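Local coordinates for beta-xylanase (Roseburia intestinalis L1-82, PDB 6SGF), which binds xylan with low affinity through this carbohydrate-binding module (CBM86), one domain of a larger enzyme that probably hydrolyses internal beta-1,4-xylosidic linkages, at residues S48-V54 / P98-I104; Q29-F34 / A119-V124; F9-L14 / W43-I49. One frame throughout, in Å; residues are numbered along the deposited sequence.

Interaction 1: S48-V54 / P98-I104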
ATOM      1  N   SER B  48      15.411   9.803  -1.899  1.00 34.78           N
ATOM      2  CA  SER B  48      15.868   9.644  -0.534  1.00 38.34           C
ATOM      3  C   SER B  48      15.254  10.715   0.347  1.00 33.54           C
ATOM      4  O   SER B  48      14.699  11.705  -0.129  1.00 29.63           O
ATOM      5  CB  SER B  48      17.381   9.496  -0.507  1.00 39.36           C
ATOM      6  OG  SER B  48      18.007  10.311  -1.511  1.00 53.54           O
ATOM      7  N   ILE B  49      15.175  10.372   1.620  1.00 34.79           N
ATOM      8  CA  ILE B  49      14.561  11.140   2.685  1.00 27.53           C
ATOM      9  C   ILE B  49      15.664  11.343   3.705  1.00 29.69           C
ATOM     10  O   ILE B  49      16.382  10.393   4.034  1.00 24.67           O
ATOM     11  CB  ILE B  49      13.380  10.370   3.306  1.00 24.29           C
ATOM     12  CG1 ILE B  49      12.392   9.961   2.204  1.00 25.61           C
ATOM     13  CG2 ILE B  49      12.741  11.158   4.387  1.00 25.87           C
ATOM     14  CD1 ILE B  49      11.454   8.808   2.577  1.00 31.49           C
ATOM     15  N   GLU B  50      15.850  12.582   4.136  1.00 29.56           N
ATOM     16  CA  GLU B  50      16.871  12.871   5.122  1.00 25.25           C
ATOM     17  C   GLU B  50      16.554  12.153   6.413  1.00 21.83           C
ATOM     18  O   GLU B  50      15.451  12.249   6.960  1.00 20.44           O
ATOM     19  CB  GLU B  50      16.963  14.371   5.384  1.00 28.56           C
ATOM     20  CG  GLU B  50      17.462  15.201   4.212  1.00 34.80           C
ATOM     21  CD  GLU B  50      18.814  14.761   3.733  1.00 40.89           C
ATOM     22  OE1 GLU B  50      19.662  14.432   4.596  1.00 43.32           O
ATOM     23  OE2 GLU B  50      19.020  14.726   2.501  1.00 49.28           O
ATOM     24  N   MET B  51      17.563  11.500   6.946  1.00 25.91           N
ATOM     25  CA  MET B  51      17.355  10.793   8.187  1.00 32.74           C
ATOM     26  C   MET B  51      16.871  11.717   9.304  1.00 23.68           C
ATOM     27  O   MET B  51      16.016  11.301  10.087  1.00 26.22           O
ATOM     28  CB  MET B  51      18.646  10.118   8.633  1.00 33.07           C
ATOM     29  CG  MET B  51      18.596   9.641  10.086  1.00 38.90           C
ATOM     30  SD  MET B  51      17.705   8.086   9.978  1.00 42.52           S
ATOM     31  CE  MET B  51      19.037   7.010   9.523  1.00 22.45           C
ATOM     32  N   SER B  52      17.430  12.929   9.449  1.00 28.99           N
ATOM     33  CA  SER B  52      17.031  13.723  10.618  1.00 38.02           C
ATOM     34  C   SER B  52      15.557  14.099  10.579  1.00 37.19           C
ATOM     35  O   SER B  52      15.035  14.593  11.588  1.00 31.86           O
ATOM     36  CB  SER B  52      17.798  15.030  10.801  1.00 37.80           C
ATOM     37  OG  SER B  52      17.070  16.141  10.227  1.00 49.70           O
ATOM     38  N   GLN B  53      14.883  13.969   9.414  1.00 25.14           N
ATOM     39  CA  GLN B  53      13.473  14.351   9.312  1.00 26.93           C
ATOM     40  C   GLN B  53      12.505  13.229   9.683  1.00 25.05           C
ATOM     41  O   GLN B  53      11.298  13.471   9.746  1.00 20.14           O
ATOM     42  CB  GLN B  53      13.042  14.782   7.888  1.00 34.23           C
ATOM     43  CG  GLN B  53      13.842  15.827   7.144  1.00 40.81           C
ATOM     44  CD  GLN B  53      13.390  15.918   5.669  1.00 42.03           C
ATOM     45  OE1 GLN B  53      12.939  16.965   5.202  1.00 41.82           O
ATOM     46  NE2 GLN B  53      13.504  14.802   4.942  1.00 38.62           N
ATOM     47  N   VAL B  54      12.973  12.001   9.893  1.00 18.48           N
ATOM     48  CA  VAL B  54      12.080  10.848   9.977  1.00 15.81           C
ATOM     49  C   VAL B  54      11.870  10.451  11.429  1.00 17.43           C
ATOM     50  O   VAL B  54      12.838  10.221  12.169  1.00 23.52           O
ATOM     51  CB  VAL B  54      12.636   9.661   9.167  1.00 19.81           C
ATOM     52  CG1 VAL B  54      11.755   8.441   9.344  1.00 22.94           C
ATOM     53  CG2 VAL B  54      12.739  10.028   7.702  1.00 20.33           C
ATOM     54  N   PRO B  98      14.253   5.285  13.384  1.00 20.81           N
ATOM     55  CA  PRO B  98      15.668   5.326  12.995  1.00 21.23           C
ATOM     56  C   PRO B  98      16.387   6.570  13.497  1.00 25.06           C
ATOM     57  O   PRO B  98      15.782   7.582  13.826  1.00 23.78           O
ATOM     58  CB  PRO B  98      15.587   5.362  11.463  1.00 22.99           C
ATOM     59  CG  PRO B  98      14.391   6.235  11.241  1.00 20.74           C
ATOM     60  CD  PRO B  98      13.392   5.837  12.310  1.00 19.22           C
ATOM     61  N   SER B  99      17.711   6.483  13.531  1.00 24.93           N
ATOM     62  CA  SER B  99      18.520   7.611  13.974  1.00 29.36           C
ATOM     63  C   SER B  99      19.851   7.562  13.243  1.00 23.38           C
ATOM     64  O   SER B  99      20.320   6.496  12.843  1.00 24.08           O
ATOM     65  CB  SER B  99      18.740   7.639  15.502  1.00 27.40           C
ATOM     66  OG  SER B  99      19.182   6.402  16.041  1.00 31.06           O
ATOM     67  N   GLY B 100      20.468   8.731  13.101  1.00 30.39           N
ATOM     68  CA  GLY B 100      21.812   8.870  12.585  1.00 38.80           C
ATOM     69  C   GLY B 100      21.892   9.947  11.516  1.00 35.05           C
ATOM     70  O   GLY B 100      21.013  10.801  11.393  1.00 40.49           O
ATOM     71  N   ASP B 101      22.949   9.906  10.715  1.00 36.86           N
ATOM     72  CA  ASP B 101      23.221  10.975   9.767  1.00 37.13           C
ATOM     73  C   ASP B 101      22.835  10.587   8.347  1.00 34.48           C
ATOM     74  O   ASP B 101      22.581   9.425   8.029  1.00 30.95           O
ATOM     75  CB  ASP B 101      24.698  11.369   9.836  1.00 44.52           C
ATOM     76  CG  ASP B 101      25.021  12.176  11.090  1.00 52.08           C
ATOM     77  OD1 ASP B 101      24.091  12.822  11.625  1.00 47.65           O
ATOM     78  OD2 ASP B 101      26.192  12.170  11.542  1.00 54.80           O
ATOM     79  N   GLY B 102      22.849  11.590   7.477  1.00 30.61           N
ATOM     80  CA  GLY B 102      22.696  11.341   6.062  1.00 33.16           C
ATOM     81  C   GLY B 102      21.243  11.148   5.659  1.00 33.33           C
ATOM     82  O   GLY B 102      20.315  11.618   6.315  1.00 28.25           O
ATOM     83  N   ALA B 103      21.057  10.446   4.546  1.00 30.83           N
ATOM     84  CA  ALA B 103      19.743  10.242   3.957  1.00 30.19           C
ATOM     85  C   ALA B 103      19.401   8.758   3.932  1.00 25.81           C
ATOM     86  O   ALA B 103      20.287   7.910   3.766  1.00 25.29           O
ATOM     87  CB  ALA B 103      19.678  10.802   2.542  1.00 30.81           C
ATOM     88  N   ILE B 104      18.124   8.449   4.124  1.00 22.73           N
ATOM     89  CA  ILE B 104      17.653   7.079   3.965  1.00 20.90           C
ATOM     90  C   ILE B 104      17.567   6.822   2.476  1.00 25.55           C
ATOM     91  O   ILE B 104      16.794   7.480   1.779  1.00 28.60           O
ATOM     92  CB  ILE B 104      16.289   6.855   4.635  1.00 22.31           C
ATOM     93  CG1 ILE B 104      16.369   7.172   6.121  1.00 30.04           C
ATOM     94  CG2 ILE B 104      15.808   5.404   4.349  1.00 21.18           C
ATOM     95  CD1 ILE B 104      15.012   7.300   6.786  1.00 30.86           C
TER
HETATM   96  O   HOH W   1      15.982  10.480  12.792  1.00 32.10           O
HETATM   97  O   HOH W   2      19.943  13.746   8.236  1.00 31.94           O
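I49 and I104 pair as antiparallel strands through two backbone bonds. The bond from I104 N to I49 O is short, 2.6 Å. The return bond from I49 N to I104 O is weak at 3.3 Å. Next come E50 and A103, a non-hydrogen-bonded pair. Beyond it M51 N donates to G102 O (2.8 Å). G102 O also accepts a proton from a water that takes the N-H of S52. A second water lies within hydrogen-bonding distance of M51 O and P98 O, though more acceptors surround it than it has protons.

The side-chain contacts centre on M51. Its CG lies anti to the backbone N (chi1 166°), and the chain then bends twice. This sets M51 SD against P98 CB at 3.8 Å, an apolar contact. M51 CG and CE lie against carbonyl oxygens of the loop, CG 3.0 Å from G100 O and CE near S99 O. V54 forks over two partners. V54 CG2 meets I104 CD1 tip to tip at 3.7 Å. CG1 touches P98 CG, the two side chains crossing at about a right angle.

The contact lies at one end of strands 40-50 and 103-110, neighbouring inner strands of the five-stranded sheet. I49 and I104 face F128, and V54 faces L130, both on strand 119-130 of the other sheet.

Interaction 2: Q29-F34 / A119-V124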
ATOM      1  N   GLN B  29       2.358  -7.250  -4.322  1.00 18.57           N
ATOM      2  CA  GLN B  29       3.221  -7.426  -3.159  1.00 17.91           C
ATOM      3  C   GLN B  29       4.561  -8.031  -3.560  1.00 20.11           C
ATOM      4  O   GLN B  29       4.665  -8.781  -4.528  1.00 15.40           O
ATOM      5  CB  GLN B  29       2.546  -8.341  -2.130  1.00 14.96           C
ATOM      6  CG  GLN B  29       1.218  -7.762  -1.668  1.00 15.88           C
ATOM      7  CD  GLN B  29       0.508  -8.637  -0.648  1.00 14.96           C
ATOM      8  OE1 GLN B  29       0.884  -9.799  -0.436  1.00 17.62           O
ATOM      9  NE2 GLN B  29      -0.546  -8.094  -0.045  1.00 13.82           N
ATOM     10  N   TRP B  30       5.601  -7.695  -2.808  1.00 15.32           N
ATOM     11  CA  TRP B  30       6.885  -8.357  -2.989  1.00 14.99           C
ATOM     12  C   TRP B  30       6.827  -9.661  -2.195  1.00 17.08           C
ATOM     13  O   TRP B  30       6.802  -9.630  -0.962  1.00 16.86           O
ATOM     14  CB  TRP B  30       8.029  -7.462  -2.516  1.00 16.14           C
ATOM     15  CG  TRP B  30       8.553  -6.504  -3.544  1.00 14.44           C
ATOM     16  CD1 TRP B  30       8.464  -5.141  -3.520  1.00 17.10           C
ATOM     17  CD2 TRP B  30       9.232  -6.841  -4.758  1.00 16.42           C
ATOM     18  NE1 TRP B  30       9.067  -4.604  -4.635  1.00 20.63           N
ATOM     19  CE2 TRP B  30       9.535  -5.629  -5.417  1.00 17.90           C
ATOM     20  CE3 TRP B  30       9.609  -8.055  -5.357  1.00 18.36           C
ATOM     21  CZ2 TRP B  30      10.202  -5.592  -6.647  1.00 18.11           C
ATOM     22  CZ3 TRP B  30      10.274  -8.014  -6.584  1.00 18.66           C
ATOM     23  CH2 TRP B  30      10.575  -6.790  -7.203  1.00 15.83           C
ATOM     24  N   LYS B  31       6.798 -10.805  -2.901  1.00 15.68           N
ATOM     25  CA  LYS B  31       6.697 -12.123  -2.287  1.00 18.49           C
ATOM     26  C   LYS B  31       8.106 -12.695  -2.147  1.00 18.53           C
ATOM     27  O   LYS B  31       8.840 -12.805  -3.132  1.00 18.71           O
ATOM     28  CB  LYS B  31       5.789 -13.052  -3.101  1.00 20.84           C
ATOM     29  CG  LYS B  31       4.351 -12.496  -3.256  1.00 20.00           C
ATOM     30  CD  LYS B  31       3.274 -13.527  -3.411  1.00 33.35           C
ATOM     31  CE  LYS B  31       1.902 -12.844  -3.455  1.00 26.50           C
ATOM     32  NZ  LYS B  31       1.336 -12.630  -2.128  1.00 33.89           N
ATOM     33  N   LEU B  32       8.503 -12.999  -0.916  1.00 15.54           N
ATOM     34  CA  LEU B  32       9.874 -13.371  -0.635  1.00 15.97           C
ATOM     35  C   LEU B  32       9.948 -14.796  -0.108  1.00 19.32           C
ATOM     36  O   LEU B  32       9.051 -15.261   0.617  1.00 15.96           O
ATOM     37  CB  LEU B  32      10.508 -12.421   0.394  1.00 17.79           C
ATOM     38  CG  LEU B  32      10.269 -10.928   0.199  1.00 25.32           C
ATOM     39  CD1 LEU B  32      10.862 -10.183   1.402  1.00 31.21           C
ATOM     40  CD2 LEU B  32      10.817 -10.415  -1.106  1.00 19.39           C
ATOM     41  N   SER B  33      11.041 -15.473  -0.475  1.00 17.28           N
ATOM     42  CA  SER B  33      11.349 -16.799   0.028  1.00 20.22           C
ATOM     43  C   SER B  33      12.822 -16.852   0.429  1.00 21.43           C
ATOM     44  O   SER B  33      13.694 -16.445  -0.340  1.00 20.52           O
ATOM     45  CB  SER B  33      11.048 -17.880  -1.020  1.00 23.79           C
ATOM     46  OG  SER B  33      10.942 -19.113  -0.357  1.00 34.56           O
ATOM     47  N   PHE B  34      13.089 -17.393   1.608  1.00 22.52           N
ATOM     48  CA  PHE B  34      14.442 -17.393   2.150  1.00 16.77           C
ATOM     49  C   PHE B  34      14.921 -18.828   2.324  1.00 23.02           C
ATOM     50  O   PHE B  34      14.244 -19.645   2.955  1.00 26.07           O
ATOM     51  CB  PHE B  34      14.521 -16.706   3.499  1.00 20.74           C
ATOM     52  CG  PHE B  34      13.914 -15.348   3.544  1.00 17.18           C
ATOM     53  CD1 PHE B  34      12.588 -15.200   3.932  1.00 20.72           C
ATOM     54  CD2 PHE B  34      14.668 -14.235   3.281  1.00 18.15           C
ATOM     55  CE1 PHE B  34      12.011 -13.946   4.000  1.00 20.05           C
ATOM     56  CE2 PHE B  34      14.115 -12.965   3.373  1.00 20.31           C
ATOM     57  CZ  PHE B  34      12.777 -12.832   3.752  1.00 16.87           C
ATOM     58  N   ALA B 119      10.121 -20.662   4.733  1.00 22.09           N
ATOM     59  CA  ALA B 119      10.331 -19.324   5.283  1.00 19.74           C
ATOM     60  C   ALA B 119       9.962 -18.310   4.210  1.00 18.33           C
ATOM     61  O   ALA B 119      10.729 -18.086   3.274  1.00 19.18           O
ATOM     62  CB  ALA B 119      11.783 -19.160   5.712  1.00 18.83           C
ATOM     63  N   THR B 120       8.770 -17.728   4.325  1.00 17.91           N
ATOM     64  CA  THR B 120       8.256 -16.812   3.321  1.00 18.66           C
ATOM     65  C   THR B 120       7.546 -15.658   4.023  1.00 18.93           C
ATOM     66  O   THR B 120       7.082 -15.786   5.162  1.00 16.76           O
ATOM     67  CB  THR B 120       7.302 -17.523   2.325  1.00 16.36           C
ATOM     68  OG1 THR B 120       6.168 -18.040   3.016  1.00 22.04           O
ATOM     69  CG2 THR B 120       7.976 -18.692   1.621  1.00 24.66           C
ATOM     70  N   VAL B 121       7.458 -14.532   3.317  1.00 14.45           N
ATOM     71  CA  VAL B 121       6.726 -13.356   3.786  1.00 16.31           C
ATOM     72  C   VAL B 121       6.477 -12.479   2.564  1.00 17.22           C
ATOM     73  O   VAL B 121       7.180 -12.577   1.557  1.00 16.56           O
ATOM     74  CB  VAL B 121       7.498 -12.588   4.893  1.00 14.68           C
ATOM     75  CG1 VAL B 121       8.806 -11.969   4.338  1.00 17.10           C
ATOM     76  CG2 VAL B 121       6.616 -11.512   5.493  1.00 18.35           C
ATOM     77  N   SER B 122       5.450 -11.638   2.637  1.00 14.95           N
ATOM     78  CA  SER B 122       5.176 -10.644   1.603  1.00 13.57           C
ATOM     79  C   SER B 122       5.307  -9.238   2.158  1.00 13.80           C
ATOM     80  O   SER B 122       4.817  -8.951   3.256  1.00 17.17           O
ATOM     81  CB  SER B 122       3.773 -10.827   1.043  1.00 15.89           C
ATOM     82  OG  SER B 122       3.655 -12.105   0.489  1.00 17.69           O
ATOM     83  N   LEU B 123       5.943  -8.350   1.393  1.00 15.46           N
ATOM     84  CA  LEU B 123       6.013  -6.941   1.754  1.00 14.42           C
ATOM     85  C   LEU B 123       4.903  -6.204   1.027  1.00 14.76           C
ATOM     86  O   LEU B 123       4.833  -6.261  -0.203  1.00 17.39           O
ATOM     87  CB  LEU B 123       7.376  -6.332   1.412  1.00 16.59           C
ATOM     88  CG  LEU B 123       7.469  -4.820   1.640  1.00 15.81           C
ATOM     89  CD1 LEU B 123       7.435  -4.430   3.095  1.00 20.90           C
ATOM     90  CD2 LEU B 123       8.690  -4.222   0.987  1.00 19.44           C
ATOM     91  N   VAL B 124       4.081  -5.479   1.786  1.00 13.59           N
ATOM     92  CA  VAL B 124       2.953  -4.701   1.277  1.00 14.23           C
ATOM     93  C   VAL B 124       3.333  -3.255   1.041  1.00 15.81           C
ATOM     94  O   VAL B 124       3.045  -2.685  -0.016  1.00 13.84           O
ATOM     95  CB  VAL B 124       1.771  -4.799   2.275  1.00 16.58           C
ATOM     96  CG1 VAL B 124       0.603  -3.902   1.848  1.00 18.98           C
ATOM     97  CG2 VAL B 124       1.379  -6.261   2.484  1.00 17.60           C
TER
HETATM   98  O   HOH W   3       0.801 -12.131   0.637  1.00 31.34           O
HETATM   99  O   HOH W   4      12.565 -21.669   3.238  1.00 26.67           O
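W30 and L123 form a hydrogen-bonded pair in the antiparallel six-stranded sheet, one of the two sheets of this beta-sandwich module. Strands 29-34 and 119-124 run at 161° to each other. W30 N donates to L123 O at 3.1 Å, and L123 N returns a bond to W30 O. L32 and V121 repeat the pattern. At the far end F34 N donates to A119 O, and a water links F34 O to A119 N.

W30, L32, F34, A119, V121 and L123 share one face. F34 can be followed from CB outwards. F34 CB lies 4.3 Å from the CB of A119. CG stands anti to the carbonyl carbon (chi1 -51°), which turns the ring edge to A119 O and V121. F34 CD1 comes within 3.5 Å of A119 O, near the ring plane. F34 CE1 then meets V121 CG1 at 3.8 Å, in the plane at the ring edge, and CZ lies slightly farther from the same methyl. That methyl also touches L32 CD1, and L32 and V121 point the same way. L32 packs on V41 and W43 of the facing sheet, so this side is the sandwich interior. The indole of W30 leads away from L123, and its NE1 bonds to L14 O.

K31, S33, T120 and S122 occupy the other face. Q29 reaches the second subunit, where its NE2 donates to D27 O of that chain. Q29 OE1 takes a weak bond from K31 NZ and a proton from a water 2.6 Å away, which also bonds S122 OG.

Interaction 3: F9-L14 / W43-I49; sequences FTADQL and WTLPESI
F9 presents one ring face to P46, whose CD sits over the centre of the ring. P46 CD lies 3.9 Å from the F9 ring centroid, 10° off the normal, a CH-pi contact. P46 CG touches F9 CD1. E47 OE2 lies in the ring plane at the edge, 3.7 Å from F9 CZ, and E47 OE1 comes within 3.5 Å of F9 CE1. The ring and carboxylate planes stand 76° apart. I49 CD1 meets F9 CE2, also at the edge, at 4.1 Å. The other flat group is the W43 indole. L14 CB packs on W43 CD1 at 3.7 Å, and the W43 ring meets that of W30 with planes about 55° apart.

E47 CG sits between the backbone N and the carbonyl carbon (chi1 68°), and the chain bends again at chi2, folding the carboxylate back to the F9 ring. A salt bridge from E47 OE2 to K7 NZ holds it there.

L14 CD2 touches L45 CD2 at 3.8 Å, with the two side chains lying side by side and pointing the same way. L45 CD2 also approaches F9 CD2.

Polar links are indirect. A water donates to both Q13 O and T44 O. Within residues 9-14, T10 N donates to Q13 OE1 on a lone pair, and Q13 N bonds T10 O, shaping the 3-10 turn.

The contact spans the sandwich. F9 forms a backbone hydrogen bond with V126 of strand 119-130 in one sheet, while W43 and L45 bond strand 103-110 in the other. From strand 119-130, F128 packs on L45, and L123 on W43.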
ATOM      1  N   PHE B   9       5.192   4.172   0.392  1.00 16.97           N
ATOM      2  CA  PHE B   9       5.529   3.484  -0.846  1.00 18.46           C
ATOM      3  C   PHE B   9       4.964   2.076  -0.812  1.00 17.72           C
ATOM      4  O   PHE B   9       5.402   1.247   0.002  1.00 17.66           O
ATOM      5  CB  PHE B   9       7.042   3.454  -1.051  1.00 18.75           C
ATOM      6  CG  PHE B   9       7.686   4.788  -0.932  1.00 19.42           C
ATOM      7  CD1 PHE B   9       7.395   5.790  -1.836  1.00 20.45           C
ATOM      8  CD2 PHE B   9       8.559   5.055   0.103  1.00 18.30           C
ATOM      9  CE1 PHE B   9       7.987   7.048  -1.723  1.00 30.93           C
ATOM     10  CE2 PHE B   9       9.159   6.307   0.229  1.00 25.90           C
ATOM     11  CZ  PHE B   9       8.869   7.306  -0.696  1.00 29.83           C
ATOM     12  N   THR B  10       4.051   1.783  -1.737  1.00 14.49           N
ATOM     13  CA  THR B  10       3.596   0.414  -1.896  1.00 15.48           C
ATOM     14  C   THR B  10       4.683  -0.400  -2.616  1.00 14.29           C
ATOM     15  O   THR B  10       5.650   0.150  -3.152  1.00 15.76           O
ATOM     16  CB  THR B  10       2.269   0.353  -2.651  1.00 16.86           C
ATOM     17  OG1 THR B  10       2.376   0.966  -3.934  1.00 19.84           O
ATOM     18  CG2 THR B  10       1.151   1.077  -1.861  1.00 19.59           C
ATOM     19  N   ALA B  11       4.535  -1.736  -2.573  1.00 15.26           N
ATOM     20  CA  ALA B  11       5.553  -2.644  -3.091  1.00 15.55           C
ATOM     21  C   ALA B  11       5.932  -2.327  -4.535  1.00 22.98           C
ATOM     22  O   ALA B  11       7.118  -2.330  -4.885  1.00 16.36           O
ATOM     23  CB  ALA B  11       5.092  -4.095  -2.975  1.00 19.34           C
ATOM     24  N   ASP B  12       4.949  -2.027  -5.387  1.00 17.00           N
ATOM     25  CA  ASP B  12       5.306  -1.795  -6.782  1.00 20.02           C
ATOM     26  C   ASP B  12       6.130  -0.534  -6.995  1.00 23.45           C
ATOM     27  O   ASP B  12       6.669  -0.353  -8.093  1.00 26.37           O
ATOM     28  CB  ASP B  12       4.055  -1.758  -7.675  1.00 22.87           C
ATOM     29  CG  ASP B  12       3.244  -0.492  -7.541  1.00 30.54           C
ATOM     30  OD1 ASP B  12       3.163   0.084  -6.437  1.00 27.25           O
ATOM     31  OD2 ASP B  12       2.612  -0.109  -8.552  1.00 38.33           O
ATOM     32  N   GLN B  13       6.299   0.307  -5.976  1.00 20.00           N
ATOM     33  CA  GLN B  13       7.154   1.481  -6.108  1.00 20.56           C
ATOM     34  C   GLN B  13       8.586   1.247  -5.635  1.00 23.81           C
ATOM     35  O   GLN B  13       9.430   2.121  -5.834  1.00 23.22           O
ATOM     36  CB  GLN B  13       6.552   2.654  -5.329  1.00 18.87           C
ATOM     37  CG  GLN B  13       5.130   2.992  -5.674  1.00 20.84           C
ATOM     38  CD  GLN B  13       4.603   4.153  -4.843  1.00 30.29           C
ATOM     39  OE1 GLN B  13       4.056   3.968  -3.762  1.00 34.96           O
ATOM     40  NE2 GLN B  13       4.778   5.362  -5.351  1.00 42.23           N
ATOM     41  N   LEU B  14       8.885   0.082  -5.067  1.00 19.95           N
ATOM     42  CA  LEU B  14      10.176  -0.216  -4.474  1.00 17.55           C
ATOM     43  C   LEU B  14      10.913  -1.140  -5.438  1.00 19.48           C
ATOM     44  O   LEU B  14      10.458  -2.252  -5.706  1.00 24.03           O
ATOM     45  CB  LEU B  14       9.986  -0.854  -3.095  1.00 16.72           C
ATOM     46  CG  LEU B  14       9.333   0.048  -2.046  1.00 23.18           C
ATOM     47  CD1 LEU B  14       9.031  -0.749  -0.799  1.00 22.80           C
ATOM     48  CD2 LEU B  14      10.276   1.214  -1.744  1.00 22.77           C
ATOM     49  N   TRP B  43      15.789  -2.858  -0.928  1.00 13.42           N
ATOM     50  CA  TRP B  43      15.063  -2.067  -1.910  1.00 15.71           C
ATOM     51  C   TRP B  43      15.474  -0.596  -1.852  1.00 18.00           C
ATOM     52  O   TRP B  43      15.556  -0.011  -0.767  1.00 17.60           O
ATOM     53  CB  TRP B  43      13.557  -2.120  -1.686  1.00 17.78           C
ATOM     54  CG  TRP B  43      12.846  -3.399  -1.845  1.00 15.81           C
ATOM     55  CD1 TRP B  43      12.217  -3.861  -2.966  1.00 16.90           C
ATOM     56  CD2 TRP B  43      12.609  -4.357  -0.821  1.00 16.32           C
ATOM     57  NE1 TRP B  43      11.623  -5.085  -2.702  1.00 19.06           N
ATOM     58  CE2 TRP B  43      11.842  -5.400  -1.390  1.00 16.58           C
ATOM     59  CE3 TRP B  43      12.989  -4.449   0.526  1.00 15.50           C
ATOM     60  CZ2 TRP B  43      11.432  -6.495  -0.659  1.00 17.21           C
ATOM     61  CZ3 TRP B  43      12.590  -5.545   1.247  1.00 16.58           C
ATOM     62  CH2 TRP B  43      11.811  -6.553   0.661  1.00 19.57           C
ATOM     63  N   THR B  44      15.622   0.022  -3.023  1.00 15.91           N
ATOM     64  CA  THR B  44      15.879   1.444  -3.126  1.00 18.07           C
ATOM     65  C   THR B  44      14.576   2.232  -3.067  1.00 22.66           C
ATOM     66  O   THR B  44      13.549   1.815  -3.615  1.00 18.65           O
ATOM     67  CB  THR B  44      16.603   1.769  -4.443  1.00 27.49           C
ATOM     68  OG1 THR B  44      17.757   0.921  -4.594  1.00 29.77           O
ATOM     69  CG2 THR B  44      17.046   3.252  -4.440  1.00 29.65           C
ATOM     70  N   LEU B  45      14.626   3.373  -2.394  1.00 19.67           N
ATOM     71  CA  LEU B  45      13.466   4.248  -2.332  1.00 19.58           C
ATOM     72  C   LEU B  45      13.396   5.100  -3.600  1.00 27.79           C
ATOM     73  O   LEU B  45      14.427   5.423  -4.187  1.00 22.83           O
ATOM     74  CB  LEU B  45      13.548   5.138  -1.106  1.00 21.50           C
ATOM     75  CG  LEU B  45      13.556   4.458   0.272  1.00 22.68           C
ATOM     76  CD1 LEU B  45      13.532   5.593   1.298  1.00 28.20           C
ATOM     77  CD2 LEU B  45      12.383   3.490   0.397  1.00 27.46           C
ATOM     78  N   PRO B  46      12.201   5.474  -4.048  1.00 24.96           N
ATOM     79  CA  PRO B  46      12.127   6.333  -5.247  1.00 30.94           C
ATOM     80  C   PRO B  46      12.848   7.669  -5.073  1.00 41.15           C
ATOM     81  O   PRO B  46      13.251   8.280  -6.069  1.00 45.37           O
ATOM     82  CB  PRO B  46      10.616   6.523  -5.459  1.00 31.40           C
ATOM     83  CG  PRO B  46       9.975   5.431  -4.702  1.00 31.33           C
ATOM     84  CD  PRO B  46      10.871   5.118  -3.542  1.00 28.12           C
ATOM     85  N   GLU B  47      13.029   8.138  -3.837  1.00 37.10           N
ATOM     86  CA  GLU B  47      13.621   9.440  -3.522  1.00 44.51           C
ATOM     87  C   GLU B  47      14.230   9.290  -2.154  1.00 32.28           C
ATOM     88  O   GLU B  47      13.645   8.601  -1.338  1.00 30.83           O
ATOM     89  CB  GLU B  47      12.505  10.480  -3.512  1.00 41.65           C
ATOM     90  CG  GLU B  47      11.534  10.230  -2.311  1.00 47.09           C
ATOM     91  CD  GLU B  47      10.118   9.955  -2.793  1.00 59.03           C
ATOM     92  OE1 GLU B  47      10.000   9.130  -3.742  1.00 68.28           O
ATOM     93  OE2 GLU B  47       9.160  10.581  -2.289  1.00 59.24           O
ATOM     94  N   SER B  48      15.411   9.803  -1.899  1.00 34.78           N
ATOM     95  CA  SER B  48      15.868   9.644  -0.534  1.00 38.34           C
ATOM     96  C   SER B  48      15.254  10.715   0.347  1.00 33.54           C
ATOM     97  O   SER B  48      14.699  11.705  -0.129  1.00 29.63           O
ATOM     98  CB  SER B  48      17.381   9.496  -0.507  1.00 39.36           C
ATOM     99  OG  SER B  48      18.007  10.311  -1.511  1.00 53.54           O
ATOM    100  N   ILE B  49      15.175  10.372   1.620  1.00 34.79           N
ATOM    101  CA  ILE B  49      14.561  11.140   2.685  1.00 27.53           C
ATOM    102  C   ILE B  49      15.664  11.343   3.705  1.00 29.69           C
ATOM    103  O   ILE B  49      16.382  10.393   4.034  1.00 24.67           O
ATOM    104  CB  ILE B  49      13.380  10.370   3.306  1.00 24.29           C
ATOM    105  CG1 ILE B  49      12.392   9.961   2.204  1.00 25.61           C
ATOM    106  CG2 ILE B  49      12.741  11.158   4.387  1.00 25.87           C
ATOM    107  CD1 ILE B  49      11.454   8.808   2.577  1.00 31.49           C
TER
HETATM  108  O   HOH W   5      12.103   2.717  -5.943  1.00 28.47           O

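Overall arrangement
From the N terminus, strand 6-10 and its 3-10 turn come first. Interaction 3 closes the first loop when strand 40-50 arrives and joins the two sheets. Strand 29-34 lies within that loop, but its partner 119-124 comes much later, so interactions 2 and 3 cross. They touch directly, with W30 of one close to L14 and W43 of the other. Interaction 1 follows in series, sharing S48 and I49, and closes its loop when 98-104 returns to 48-54. It joins the ends of two neighbouring inner strands of the five-stranded sheet, 40-50 and 103-110. Its whole span falls within that of interaction 2, which closes last, when 119-124 pairs with 29-34 in the six-stranded sheet.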